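PDB 1YE8: nucleoside-triphosphatase THEP1 from Aquifex aeolicus, which hydrolyses the nucleoside triphosphates ATP, GTP, CTP, TTP and UTP to the nucleoside diphosphates and phosphate, and has no kinase activity. Local coordinates for residues A[1-6]-A[154-159]; A[27-32]-A[85-90]; A[100-105]-A[132-137]. All blocks are in the same frame, centred on the assembly; numbering follows the deposited sequence.

Contacts 1 and 3 are both pairings of parallel strands in one five-stranded sheet, and strands 2-6 and 132-136 are themselves neighbours, so the two contacts touch directly. Contact 3 lies in the middle of the sheet and is buried, whereas contact 1 sits at the edge formed by strand 156-159 and is partly exposed. Contact 2 is also buried and lies toward the opposite edge of the sheet, where strand 28-29 runs beside strand 102-105; its centre is about 18 Å from that of contact 1. It packs a helix against a bend in the chain without hydrogen bonds across it, while the other two combine backbone bonds with aliphatic side chains.

Contact 1 (A[1-6]-A[154-159]); sequences MKIIIT and GAVLIE
Ile4 lays its outer methyl against Ala155, with CD1 3.6 Å from Ala155 CB, and turns its other branch to Leu157, Ile4 CG2 meeting Leu157 CD1 at 3.8 Å. With CG1 opposite the carbonyl carbon (chi1 -57°) and the chain extended beyond it, CD1 reaches Ala155 while CG2 is turned to Leu157. Leu157 CD1 touches both Ile4 CG2 and Thr6 CG2. An alanine here in place of Ile4 would probably leave Ala155 CB without the methyl that covers it and Leu157 CD1 with Thr6 CG2 as its main remaining neighbour, opening a gap on this face of the sheet.

Strands 2-6 and 156-159 run parallel, their segment axes 4.8 Å apart at closest approach. Four nearly straight bonds alternate between them: Val156 N gives to Lys2 O, Ile4 N to Val156 O, Ile158 N to Ile4 O, and Thr6 N to Ile158 O at 2.9 Å. This joins the outermost strand to the strand that leads into the P-loop of this RecA-like NTPase; Ile5 packs on Lys13 of that loop, inferred to bind ATP.

On the face carrying Ile3, Val156 and Ile158, Ile3 lies alongside Val156, its CD1 3.8 Å from Val156 CB, a position reached by bending at chi2 (-67°). The selenium of Met1, a selenomethionine, meets the same valine, SE 3.6 Å from Val156 CG2, and helix 168-175 covers Val156 and Ile158. Near the strand starts, a water accepts from Lys2 N and donates to Gly154 O, the latter at 2.7 Å.

Contact 2 (A[27-32]-A[85-90]); sequences RAIGFW and IPILER
Leu88 presses its CD1 methyl to the rim of the Phe31 ring, 3.7 Å from Phe31 CE2, and Ile87 CG2 comes to the same rim near the ring plane, 4.1 Å from Phe31 CD2. The ring gets there because chi1 (72°) sets CG between the backbone N and the carbonyl carbon, swinging the aromatic group to the helix. Between Phe31 and Ile29 the chain turns a corner at Gly30, where it passes from the parallel to the antiparallel sheet. Ile87 packs directly on this bare backbone, its CG1 3.6 Å from Gly30 O. Buried Ile29 completes the packed part, its CG2 4.0 Å from Ile87 CD1.

The looser, solvent side is at Arg90, which is partly exposed. Its guanidinium lies across Ile29, with Ile29 CG2 over the centre of one face, 4.3 Å from the plane. That group forms salt bridges with Glu94 and Glu53, so its charge is met outside this contact. With no hydrogen bond across it, helix 77-97 is held to the corner here by aliphatic and aromatic packing, and only the arginine brings a charged group to its margin.

Contact 3 (A[100-105]-A[132-137]); sequences RKVIII and NVVATI
Val134 N gives to Ile103 O at 2.8 Å and Val134 O accepts from Ile105 N, the middle links of two parallel strands. The outer links differ: Ile103 N-H points straight at Asn132 O but comes in 31° off the carbonyl plane, whereas Thr136 N to Ile105 O is longer, 3.1 Å, and less straight. Three CA-H...O contacts accompany these bonds, the shortest from Ala135 CA to Ile105 O, 3.2 Å.

Where the strands begin, Asn132 ND2 makes a weak hydrogen bond to Lys101 O at 3.5 Å. A water supplies a second link, donating to Lys101 O and accepting from Asn132 N, while Asn132 OD1 takes a bond from the amino terminus of Met1.

The apolar contacts divide between the faces. Val102 CG1 crosses to Val134 CG2 at 3.8 Å, and Ile104 lies alongside Val134, with Ile104 CD1 brought to Val134 CB by a bend at chi2 (-65°). On the other face Ile105 CD1 meets Val133 CG1 at 4.1 Å, and Ile105 CB touches Ala135 CB.

The pair belongs to a beta-alpha-beta unit whose connection contains helix 116-126, and strand 102-105 opens a stretch predicted to bind ATP. Thr136, beside Lys13 of the P-loop, is hydrogen-bonded through OG1 to Asp106, just past strand 102-105. Val102 and Ile104 pack on helix 13-24, which follows the P-loop, and Ile103 on helix 77-97; strands 28-29 and 2-6 flank the pair in the sheet.

Contact 1 (A[1-6]-A[154-159])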
HETATM    1  N   MSE A   1      -8.452  13.111  -0.233  1.00 17.46           N
HETATM    2  CA  MSE A   1      -9.237  11.860  -0.466  1.00 17.10           C
HETATM    3  C   MSE A   1      -8.356  10.661  -0.093  1.00 16.19           C
HETATM    4  O   MSE A   1      -7.241  10.539  -0.601  1.00 15.82           O
HETATM    5  CB  MSE A   1      -9.677  11.808  -1.937  1.00 18.91           C
HETATM    6  CG  MSE A   1     -10.329  10.517  -2.391  1.00 22.23           C
HETATM    7 SE   MSE A   1     -12.131  10.346  -1.721  1.00 28.76          SE
HETATM    8  CE  MSE A   1     -12.931  12.003  -2.347  1.00 24.01           C
ATOM      9  N   LYS A   2      -8.838   9.810   0.810  1.00 14.20           N
ATOM     10  CA  LYS A   2      -8.103   8.594   1.218  1.00 13.19           C
ATOM     11  C   LYS A   2      -8.949   7.407   0.797  1.00 12.36           C
ATOM     12  O   LYS A   2     -10.090   7.275   1.257  1.00 13.16           O
ATOM     13  CB  LYS A   2      -7.889   8.518   2.746  1.00 14.37           C
ATOM     14  CG  LYS A   2      -7.209   9.708   3.443  1.00 15.89           C
ATOM     15  CD  LYS A   2      -5.742   9.804   3.056  1.00 16.07           C
ATOM     16  CE  LYS A   2      -4.948  10.873   3.800  1.00 16.00           C
ATOM     17  NZ  LYS A   2      -5.547  12.227   3.698  1.00 16.55           N
ATOM     18  N   ILE A   3      -8.423   6.574  -0.097  1.00 11.20           N
ATOM     19  CA  ILE A   3      -9.113   5.355  -0.528  1.00 11.37           C
ATOM     20  C   ILE A   3      -8.421   4.182   0.149  1.00 10.29           C
ATOM     21  O   ILE A   3      -7.213   3.965  -0.084  1.00 10.90           O
ATOM     22  CB  ILE A   3      -8.999   5.162  -2.078  1.00 12.49           C
ATOM     23  CG1 ILE A   3      -9.436   6.415  -2.860  1.00 14.76           C
ATOM     24  CG2 ILE A   3      -9.767   3.915  -2.511  1.00 14.03           C
ATOM     25  CD1 ILE A   3     -10.908   6.730  -2.736  1.00 15.98           C
ATOM     26  N   ILE A   4      -9.161   3.444   0.981  1.00  9.76           N
ATOM     27  CA  ILE A   4      -8.613   2.295   1.698  1.00 10.26           C
ATOM     28  C   ILE A   4      -9.273   1.052   1.136  1.00 10.11           C
ATOM     29  O   ILE A   4     -10.491   0.873   1.247  1.00 10.31           O
ATOM     30  CB  ILE A   4      -8.879   2.408   3.212  1.00 10.60           C
ATOM     31  CG1 ILE A   4      -8.286   3.706   3.760  1.00 12.10           C
ATOM     32  CG2 ILE A   4      -8.288   1.188   3.932  1.00 11.13           C
ATOM     33  CD1 ILE A   4      -8.529   3.954   5.206  1.00 15.75           C
ATOM     34  N   ILE A   5      -8.461   0.176   0.548  1.00  9.83           N
ATOM     35  CA  ILE A   5      -8.943  -1.058  -0.072  1.00 10.03           C
ATOM     36  C   ILE A   5      -8.569  -2.233   0.817  1.00  9.48           C
ATOM     37  O   ILE A   5      -7.405  -2.429   1.173  1.00  9.53           O
ATOM     38  CB  ILE A   5      -8.330  -1.239  -1.479  1.00  9.74           C
ATOM     39  CG1 ILE A   5      -8.689  -0.063  -2.390  1.00 10.64           C
ATOM     40  CG2 ILE A   5      -8.787  -2.582  -2.092  1.00 11.76           C
ATOM     41  CD1 ILE A   5      -7.767   0.090  -3.589  1.00 10.37           C
ATOM     42  N   THR A   6      -9.572  -3.015   1.191  1.00  9.58           N
ATOM     43  CA  THR A   6      -9.354  -4.189   2.017  1.00 10.42           C
ATOM     44  C   THR A   6     -10.026  -5.396   1.377  1.00 11.15           C
ATOM     45  O   THR A   6     -10.711  -5.257   0.364  1.00 13.35           O
ATOM     46  CB  THR A   6      -9.822  -3.876   3.466  1.00 10.63           C
ATOM     47  OG1 THR A   6      -9.368  -4.894   4.368  1.00 11.12           O
ATOM     48  CG2 THR A   6     -11.374  -3.814   3.620  1.00 11.32           C
ATOM     49  N   GLY A 154     -13.376   9.943   7.554  1.00 15.39           N
ATOM     50  CA  GLY A 154     -13.418  10.599   6.253  1.00 15.79           C
ATOM     51  C   GLY A 154     -12.939   9.734   5.099  1.00 14.77           C
ATOM     52  O   GLY A 154     -13.101  10.077   3.935  1.00 15.69           O
ATOM     53  N   ALA A 155     -12.341   8.590   5.412  1.00 14.32           N
ATOM     54  CA  ALA A 155     -11.810   7.736   4.356  1.00 13.86           C
ATOM     55  C   ALA A 155     -12.913   7.004   3.609  1.00 13.43           C
ATOM     56  O   ALA A 155     -14.034   6.802   4.120  1.00 14.00           O
ATOM     57  CB  ALA A 155     -10.812   6.734   4.930  1.00 13.63           C
ATOM     58  N   VAL A 156     -12.582   6.596   2.398  1.00 13.05           N
ATOM     59  CA  VAL A 156     -13.445   5.739   1.608  1.00 13.11           C
ATOM     60  C   VAL A 156     -12.941   4.326   1.873  1.00 12.87           C
ATOM     61  O   VAL A 156     -11.792   4.027   1.582  1.00 14.52           O
ATOM     62  CB  VAL A 156     -13.329   6.091   0.110  1.00 13.29           C
ATOM     63  CG1 VAL A 156     -14.128   5.111  -0.763  1.00 15.98           C
ATOM     64  CG2 VAL A 156     -13.762   7.534  -0.131  1.00 14.90           C
ATOM     65  N   LEU A 157     -13.777   3.476   2.462  1.00 12.47           N
ATOM     66  CA  LEU A 157     -13.363   2.107   2.788  1.00 12.68           C
ATOM     67  C   LEU A 157     -14.079   1.156   1.835  1.00 12.49           C
ATOM     68  O   LEU A 157     -15.318   1.100   1.797  1.00 13.48           O
ATOM     69  CB  LEU A 157     -13.676   1.777   4.260  1.00 12.72           C
ATOM     70  CG  LEU A 157     -13.314   0.347   4.703  1.00 13.07           C
ATOM     71  CD1 LEU A 157     -11.801   0.051   4.672  1.00 12.84           C
ATOM     72  CD2 LEU A 157     -13.852   0.070   6.108  1.00 14.54           C
ATOM     73  N   ILE A 158     -13.297   0.420   1.051  1.00 12.27           N
ATOM     74  CA  ILE A 158     -13.841  -0.495   0.051  1.00 13.03           C
ATOM     75  C   ILE A 158     -13.430  -1.915   0.369  1.00 12.72           C
ATOM     76  O   ILE A 158     -12.238  -2.216   0.484  1.00 13.57           O
ATOM     77  CB  ILE A 158     -13.374  -0.092  -1.358  1.00 14.32           C
ATOM     78  CG1 ILE A 158     -14.127   1.174  -1.789  1.00 16.43           C
ATOM     79  CG2 ILE A 158     -13.627  -1.221  -2.387  1.00 15.96           C
ATOM     80  CD1 ILE A 158     -13.427   1.976  -2.840  1.00 19.14           C
ATOM     81  N   GLU A 159     -14.423  -2.791   0.540  1.00 12.50           N
ATOM     82  CA  GLU A 159     -14.170  -4.218   0.713  1.00 12.96           C
ATOM     83  C   GLU A 159     -14.217  -4.859  -0.647  1.00 12.71           C
ATOM     84  O   GLU A 159     -15.299  -5.036  -1.239  1.00 12.87           O
ATOM     85  CB  GLU A 159     -15.167  -4.863   1.689  1.00 13.19           C
ATOM     86  CG  GLU A 159     -14.828  -6.325   1.994  1.00 13.48           C
ATOM     87  CD  GLU A 159     -15.433  -6.864   3.282  1.00 12.75           C
ATOM     88  OE1 GLU A 159     -16.023  -6.119   4.084  1.00 13.05           O
ATOM     89  OE2 GLU A 159     -15.263  -8.072   3.527  1.00 13.18           O
TER
HETATM   90  O   HOH W   1     -11.439  10.745   1.881  1.00 18.32           O

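Contact 2 (A[27-32]-A[85-90])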
ATOM      1  N   ARG A  27       0.435  11.012 -11.932  1.00 13.69           N
ATOM      2  CA  ARG A  27      -0.147  11.440 -10.660  1.00 13.08           C
ATOM      3  C   ARG A  27       0.191  10.477  -9.522  1.00 12.18           C
ATOM      4  O   ARG A  27       0.187  10.880  -8.360  1.00 11.87           O
ATOM      5  CB  ARG A  27      -1.662  11.531 -10.765  1.00 13.41           C
ATOM      6  CG  ARG A  27      -2.158  12.667 -11.653  1.00 13.45           C
ATOM      7  CD  ARG A  27      -3.649  12.561 -11.945  1.00 15.52           C
ATOM      8  NE  ARG A  27      -4.425  12.819 -10.735  1.00 16.39           N
ATOM      9  CZ  ARG A  27      -5.738  12.676 -10.647  1.00 18.47           C
ATOM     10  NH1 ARG A  27      -6.431  12.288 -11.712  1.00 20.13           N
ATOM     11  NH2 ARG A  27      -6.361  12.943  -9.508  1.00 19.11           N
ATOM     12  N   ALA A  28       0.451   9.213  -9.850  1.00 11.49           N
ATOM     13  CA  ALA A  28       0.614   8.173  -8.837  1.00 10.93           C
ATOM     14  C   ALA A  28       2.072   8.038  -8.431  1.00 10.72           C
ATOM     15  O   ALA A  28       2.935   7.860  -9.296  1.00 11.38           O
ATOM     16  CB  ALA A  28       0.089   6.851  -9.362  1.00 11.72           C
ATOM     17  N   ILE A  29       2.348   8.129  -7.125  1.00  9.99           N
ATOM     18  CA  ILE A  29       3.721   7.957  -6.616  1.00  9.78           C
ATOM     19  C   ILE A  29       3.675   7.060  -5.381  1.00  8.49           C
ATOM     20  O   ILE A  29       2.928   7.341  -4.438  1.00  8.57           O
ATOM     21  CB  ILE A  29       4.397   9.310  -6.255  1.00 10.42           C
ATOM     22  CG1 ILE A  29       4.262  10.359  -7.371  1.00 13.10           C
ATOM     23  CG2 ILE A  29       5.851   9.076  -5.889  1.00 10.78           C
ATOM     24  CD1 ILE A  29       4.531  11.824  -6.887  1.00 15.30           C
ATOM     25  N   GLY A  30       4.472   5.995  -5.366  1.00  8.39           N
ATOM     26  CA  GLY A  30       4.495   5.101  -4.214  1.00  8.21           C
ATOM     27  C   GLY A  30       4.949   3.708  -4.590  1.00  8.01           C
ATOM     28  O   GLY A  30       5.863   3.538  -5.400  1.00  9.01           O
ATOM     29  N   PHE A  31       4.307   2.695  -4.021  1.00  8.02           N
ATOM     30  CA  PHE A  31       4.713   1.330  -4.285  1.00  8.34           C
ATOM     31  C   PHE A  31       3.575   0.365  -4.093  1.00  8.18           C
ATOM     32  O   PHE A  31       2.582   0.662  -3.378  1.00  7.98           O
ATOM     33  CB  PHE A  31       5.933   0.927  -3.419  1.00  8.31           C
ATOM     34  CG  PHE A  31       5.610   0.743  -1.946  1.00  7.51           C
ATOM     35  CD1 PHE A  31       5.069  -0.443  -1.474  1.00  7.25           C
ATOM     36  CD2 PHE A  31       5.822   1.782  -1.041  1.00  9.06           C
ATOM     37  CE1 PHE A  31       4.766  -0.608  -0.129  1.00  8.58           C
ATOM     38  CE2 PHE A  31       5.505   1.623   0.308  1.00  9.51           C
ATOM     39  CZ  PHE A  31       4.987   0.421   0.761  1.00  8.31           C
ATOM     40  N   TRP A  32       3.756  -0.815  -4.680  1.00  8.20           N
ATOM     41  CA  TRP A  32       2.897  -1.957  -4.405  1.00  8.25           C
ATOM     42  C   TRP A  32       3.737  -3.189  -4.124  1.00  9.44           C
ATOM     43  O   TRP A  32       4.977  -3.137  -4.186  1.00  9.60           O
ATOM     44  CB  TRP A  32       1.863  -2.201  -5.523  1.00  9.26           C
ATOM     45  CG  TRP A  32       2.465  -2.496  -6.881  1.00 11.05           C
ATOM     46  CD1 TRP A  32       2.762  -3.725  -7.404  1.00 12.57           C
ATOM     47  CD2 TRP A  32       2.851  -1.532  -7.865  1.00 12.12           C
ATOM     48  NE1 TRP A  32       3.302  -3.582  -8.663  1.00 13.35           N
ATOM     49  CE2 TRP A  32       3.372  -2.247  -8.968  1.00 13.00           C
ATOM     50  CE3 TRP A  32       2.799  -0.131  -7.933  1.00 13.05           C
ATOM     51  CZ2 TRP A  32       3.841  -1.603 -10.134  1.00 14.18           C
ATOM     52  CZ3 TRP A  32       3.279   0.503  -9.086  1.00 14.98           C
ATOM     53  CH2 TRP A  32       3.781  -0.240 -10.161  1.00 15.00           C
ATOM     54  N   ILE A  85      10.899   3.694   1.872  1.00  8.94           N
ATOM     55  CA  ILE A  85      10.972   4.970   2.579  1.00  9.75           C
ATOM     56  C   ILE A  85      11.243   6.146   1.629  1.00  9.70           C
ATOM     57  O   ILE A  85      10.503   7.142   1.662  1.00 10.19           O
ATOM     58  CB  ILE A  85      11.939   4.907   3.790  1.00  9.95           C
ATOM     59  CG1 ILE A  85      11.500   3.791   4.757  1.00 10.62           C
ATOM     60  CG2 ILE A  85      11.986   6.275   4.500  1.00 11.04           C
ATOM     61  CD1 ILE A  85      10.065   3.919   5.323  1.00 12.27           C
ATOM     62  N   PRO A  86      12.256   6.062   0.762  1.00  9.82           N
ATOM     63  CA  PRO A  86      12.499   7.213  -0.107  1.00 10.39           C
ATOM     64  C   PRO A  86      11.333   7.483  -1.059  1.00  9.47           C
ATOM     65  O   PRO A  86      11.021   8.656  -1.276  1.00  9.71           O
ATOM     66  CB  PRO A  86      13.803   6.872  -0.837  1.00 11.56           C
ATOM     67  CG  PRO A  86      14.061   5.448  -0.578  1.00 12.03           C
ATOM     68  CD  PRO A  86      13.311   5.034   0.640  1.00 10.44           C
ATOM     69  N   ILE A  87      10.680   6.457  -1.600  1.00  9.26           N
ATOM     70  CA  ILE A  87       9.576   6.751  -2.511  1.00  9.32           C
ATOM     71  C   ILE A  87       8.374   7.359  -1.774  1.00  8.98           C
ATOM     72  O   ILE A  87       7.718   8.253  -2.311  1.00  9.22           O
ATOM     73  CB  ILE A  87       9.189   5.531  -3.398  1.00  9.09           C
ATOM     74  CG1 ILE A  87       8.351   5.996  -4.596  1.00  9.45           C
ATOM     75  CG2 ILE A  87       8.416   4.480  -2.627  1.00 10.18           C
ATOM     76  CD1 ILE A  87       9.152   6.779  -5.653  1.00 11.34           C
ATOM     77  N   LEU A  88       8.117   6.934  -0.536  1.00  9.05           N
ATOM     78  CA  LEU A  88       7.015   7.546   0.216  1.00  9.27           C
ATOM     79  C   LEU A  88       7.351   8.951   0.690  1.00  9.02           C
ATOM     80  O   LEU A  88       6.472   9.809   0.720  1.00  9.44           O
ATOM     81  CB  LEU A  88       6.563   6.665   1.384  1.00 10.22           C
ATOM     82  CG  LEU A  88       5.785   5.393   1.015  1.00 12.74           C
ATOM     83  CD1 LEU A  88       5.137   4.794   2.257  1.00 14.37           C
ATOM     84  CD2 LEU A  88       4.726   5.603  -0.071  1.00 12.96           C
ATOM     85  N   GLU A  89       8.608   9.206   1.058  1.00  9.38           N
ATOM     86  CA  GLU A  89       8.988  10.568   1.454  1.00  9.87           C
ATOM     87  C   GLU A  89       8.828  11.523   0.268  1.00  9.41           C
ATOM     88  O   GLU A  89       8.331  12.645   0.412  1.00 10.45           O
ATOM     89  CB  GLU A  89      10.422  10.624   1.993  1.00 10.87           C
ATOM     90  CG  GLU A  89      10.614   9.855   3.295  1.00 13.20           C
ATOM     91  CD  GLU A  89      10.268  10.619   4.558  1.00 16.64           C
ATOM     92  OE1 GLU A  89       9.637  11.688   4.482  1.00 18.58           O
ATOM     93  OE2 GLU A  89      10.611  10.122   5.663  1.00 19.09           O
ATOM     94  N   ARG A  90       9.251  11.072  -0.915  1.00  9.65           N
ATOM     95  CA  ARG A  90       9.043  11.843  -2.141  1.00 10.22           C
ATOM     96  C   ARG A  90       7.552  12.038  -2.428  1.00  9.83           C
ATOM     97  O   ARG A  90       7.103  13.157  -2.700  1.00  9.98           O
ATOM     98  CB  ARG A  90       9.712  11.155  -3.332  1.00 10.56           C
ATOM     99  CG  ARG A  90       9.396  11.796  -4.651  1.00 11.34           C
ATOM    100  CD  ARG A  90       9.984  11.095  -5.860  1.00 13.86           C
ATOM    101  NE  ARG A  90       9.206  11.514  -7.008  1.00 14.50           N
ATOM    102  CZ  ARG A  90       9.106  10.868  -8.142  1.00 13.25           C
ATOM    103  NH1 ARG A  90       9.802   9.743  -8.353  1.00 13.46           N
ATOM    104  NH2 ARG A  90       8.308  11.370  -9.077  1.00 15.71           N
TER

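Contact 3 (A[100-105]-A[132-137])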
ATOM      1  N   ARG A 100      -3.116  17.059  -7.260  1.00 18.30           N
ATOM      2  CA  ARG A 100      -3.382  16.057  -8.290  1.00 18.00           C
ATOM      3  C   ARG A 100      -2.657  14.744  -7.994  1.00 16.70           C
ATOM      4  O   ARG A 100      -3.059  13.688  -8.479  1.00 16.72           O
ATOM      5  CB  ARG A 100      -2.998  16.569  -9.687  1.00 18.28           C
ATOM      6  CG  ARG A 100      -3.782  17.785 -10.159  1.00 21.09           C
ATOM      7  CD  ARG A 100      -5.164  17.460 -10.696  1.00 22.91           C
ATOM      8  NE  ARG A 100      -5.108  16.645 -11.904  1.00 25.07           N
ATOM      9  CZ  ARG A 100      -6.147  16.002 -12.421  1.00 25.53           C
ATOM     10  NH1 ARG A 100      -7.334  16.071 -11.835  1.00 25.66           N
ATOM     11  NH2 ARG A 100      -5.992  15.284 -13.526  1.00 26.31           N
ATOM     12  N   LYS A 101      -1.580  14.818  -7.218  1.00 15.07           N
ATOM     13  CA  LYS A 101      -0.806  13.620  -6.912  1.00 13.28           C
ATOM     14  C   LYS A 101      -1.536  12.733  -5.909  1.00 12.28           C
ATOM     15  O   LYS A 101      -2.269  13.202  -5.014  1.00 12.11           O
ATOM     16  CB  LYS A 101       0.594  13.974  -6.374  1.00 14.09           C
ATOM     17  CG  LYS A 101       1.495  14.767  -7.318  1.00 16.01           C
ATOM     18  CD  LYS A 101       1.901  14.027  -8.579  1.00 18.04           C
ATOM     19  CE  LYS A 101       2.937  14.860  -9.342  1.00 20.80           C
ATOM     20  NZ  LYS A 101       3.164  14.328 -10.707  1.00 24.06           N
ATOM     21  N   VAL A 102      -1.307  11.439  -6.081  1.00 10.58           N
ATOM     22  CA  VAL A 102      -1.918  10.405  -5.247  1.00 10.29           C
ATOM     23  C   VAL A 102      -0.812   9.480  -4.764  1.00  9.28           C
ATOM     24  O   VAL A 102      -0.083   8.896  -5.582  1.00 10.15           O
ATOM     25  CB  VAL A 102      -2.990   9.602  -6.022  1.00 10.60           C
ATOM     26  CG1 VAL A 102      -3.621   8.545  -5.116  1.00 11.36           C
ATOM     27  CG2 VAL A 102      -4.053  10.553  -6.600  1.00 11.97           C
ATOM     28  N   ILE A 103      -0.687   9.372  -3.441  1.00  8.71           N
ATOM     29  CA  ILE A 103       0.293   8.482  -2.814  1.00  8.18           C
ATOM     30  C   ILE A 103      -0.237   7.059  -2.863  1.00  8.00           C
ATOM     31  O   ILE A 103      -1.402   6.828  -2.547  1.00  9.06           O
ATOM     32  CB  ILE A 103       0.546   8.917  -1.348  1.00  8.18           C
ATOM     33  CG1 ILE A 103       0.992  10.396  -1.319  1.00  8.46           C
ATOM     34  CG2 ILE A 103       1.578   7.993  -0.698  1.00  8.34           C
ATOM     35  CD1 ILE A 103       1.100  10.971   0.081  1.00  9.77           C
ATOM     36  N   ILE A 104       0.627   6.108  -3.230  1.00  7.96           N
ATOM     37  CA  ILE A 104       0.226   4.700  -3.403  1.00  7.80           C
ATOM     38  C   ILE A 104       0.934   3.827  -2.372  1.00  8.42           C
ATOM     39  O   ILE A 104       2.159   3.837  -2.305  1.00  7.58           O
ATOM     40  CB  ILE A 104       0.589   4.200  -4.825  1.00  8.24           C
ATOM     41  CG1 ILE A 104       0.026   5.134  -5.906  1.00 10.02           C
ATOM     42  CG2 ILE A 104       0.175   2.752  -5.000  1.00  8.84           C
ATOM     43  CD1 ILE A 104      -1.501   5.219  -6.015  1.00 10.95           C
ATOM     44  N   ILE A 105       0.171   3.091  -1.556  1.00  7.94           N
ATOM     45  CA  ILE A 105       0.787   2.271  -0.496  1.00  7.75           C
ATOM     46  C   ILE A 105       0.119   0.893  -0.448  1.00  7.46           C
ATOM     47  O   ILE A 105      -0.920   0.716   0.216  1.00  8.43           O
ATOM     48  CB  ILE A 105       0.669   2.953   0.912  1.00  7.86           C
ATOM     49  CG1 ILE A 105       1.001   4.459   0.864  1.00  8.52           C
ATOM     50  CG2 ILE A 105       1.594   2.223   1.911  1.00  9.06           C
ATOM     51  CD1 ILE A 105       0.886   5.146   2.227  1.00 10.01           C
ATOM     52  N   ASN A 132      -3.819  13.140  -1.023  1.00 12.66           N
ATOM     53  CA  ASN A 132      -4.596  12.003  -1.517  1.00 12.65           C
ATOM     54  C   ASN A 132      -3.801  10.711  -1.451  1.00 11.66           C
ATOM     55  O   ASN A 132      -2.586  10.704  -1.718  1.00 11.60           O
ATOM     56  CB  ASN A 132      -5.046  12.249  -2.954  1.00 13.32           C
ATOM     57  CG  ASN A 132      -5.823  13.533  -3.106  1.00 16.41           C
ATOM     58  OD1 ASN A 132      -6.806  13.762  -2.401  1.00 18.92           O
ATOM     59  ND2 ASN A 132      -5.374  14.393  -4.016  1.00 20.17           N
ATOM     60  N   VAL A 133      -4.477   9.625  -1.080  1.00 10.76           N
ATOM     61  CA  VAL A 133      -3.820   8.326  -0.901  1.00 10.23           C
ATOM     62  C   VAL A 133      -4.707   7.187  -1.358  1.00  9.92           C
ATOM     63  O   VAL A 133      -5.921   7.209  -1.121  1.00 10.94           O
ATOM     64  CB  VAL A 133      -3.449   8.056   0.595  1.00 10.38           C
ATOM     65  CG1 VAL A 133      -2.625   6.765   0.737  1.00 12.45           C
ATOM     66  CG2 VAL A 133      -2.708   9.239   1.231  1.00 12.16           C
ATOM     67  N   VAL A 134      -4.101   6.190  -2.007  1.00  9.62           N
ATOM     68  CA  VAL A 134      -4.725   4.873  -2.193  1.00  9.28           C
ATOM     69  C   VAL A 134      -3.868   3.864  -1.446  1.00  9.10           C
ATOM     70  O   VAL A 134      -2.675   3.727  -1.738  1.00  9.69           O
ATOM     71  CB  VAL A 134      -4.819   4.478  -3.682  1.00  9.64           C
ATOM     72  CG1 VAL A 134      -5.331   3.044  -3.846  1.00 10.75           C
ATOM     73  CG2 VAL A 134      -5.721   5.467  -4.422  1.00 10.63           C
ATOM     74  N   ALA A 135      -4.471   3.178  -0.474  1.00  8.85           N
ATOM     75  CA  ALA A 135      -3.706   2.233   0.367  1.00  8.58           C
ATOM     76  C   ALA A 135      -4.516   0.965   0.535  1.00  8.91           C
ATOM     77  O   ALA A 135      -5.752   0.983   0.435  1.00 10.02           O
ATOM     78  CB  ALA A 135      -3.371   2.829   1.720  1.00 10.30           C
ATOM     79  N   THR A 136      -3.826  -0.142   0.798  1.00  8.27           N
ATOM     80  CA  THR A 136      -4.504  -1.395   1.091  1.00  8.16           C
ATOM     81  C   THR A 136      -4.180  -1.827   2.515  1.00  7.76           C
ATOM     82  O   THR A 136      -3.091  -1.543   3.055  1.00  8.27           O
ATOM     83  CB  THR A 136      -4.058  -2.505   0.133  1.00  8.26           C
ATOM     84  OG1 THR A 136      -2.634  -2.649   0.199  1.00  9.32           O
ATOM     85  CG2 THR A 136      -4.398  -2.127  -1.307  1.00  9.82           C
ATOM     86  N   ILE A 137      -5.130  -2.536   3.113  1.00  8.19           N
ATOM     87  CA  ILE A 137      -4.948  -3.172   4.416  1.00  9.21           C
ATOM     88  C   ILE A 137      -5.568  -4.550   4.392  1.00  9.43           C
ATOM     89  O   ILE A 137      -6.522  -4.795   3.646  1.00  9.45           O
ATOM     90  CB  ILE A 137      -5.572  -2.344   5.589  1.00  9.22           C
ATOM     91  CG1 ILE A 137      -7.065  -2.061   5.351  1.00 10.01           C
ATOM     92  CG2 ILE A 137      -4.753  -1.082   5.855  1.00 10.65           C
ATOM     93  CD1 ILE A 137      -7.736  -1.419   6.544  1.00 10.65           C
TER
HETATM   94  O   HOH W   2      -2.365  15.054  -2.894  1.00 13.18           O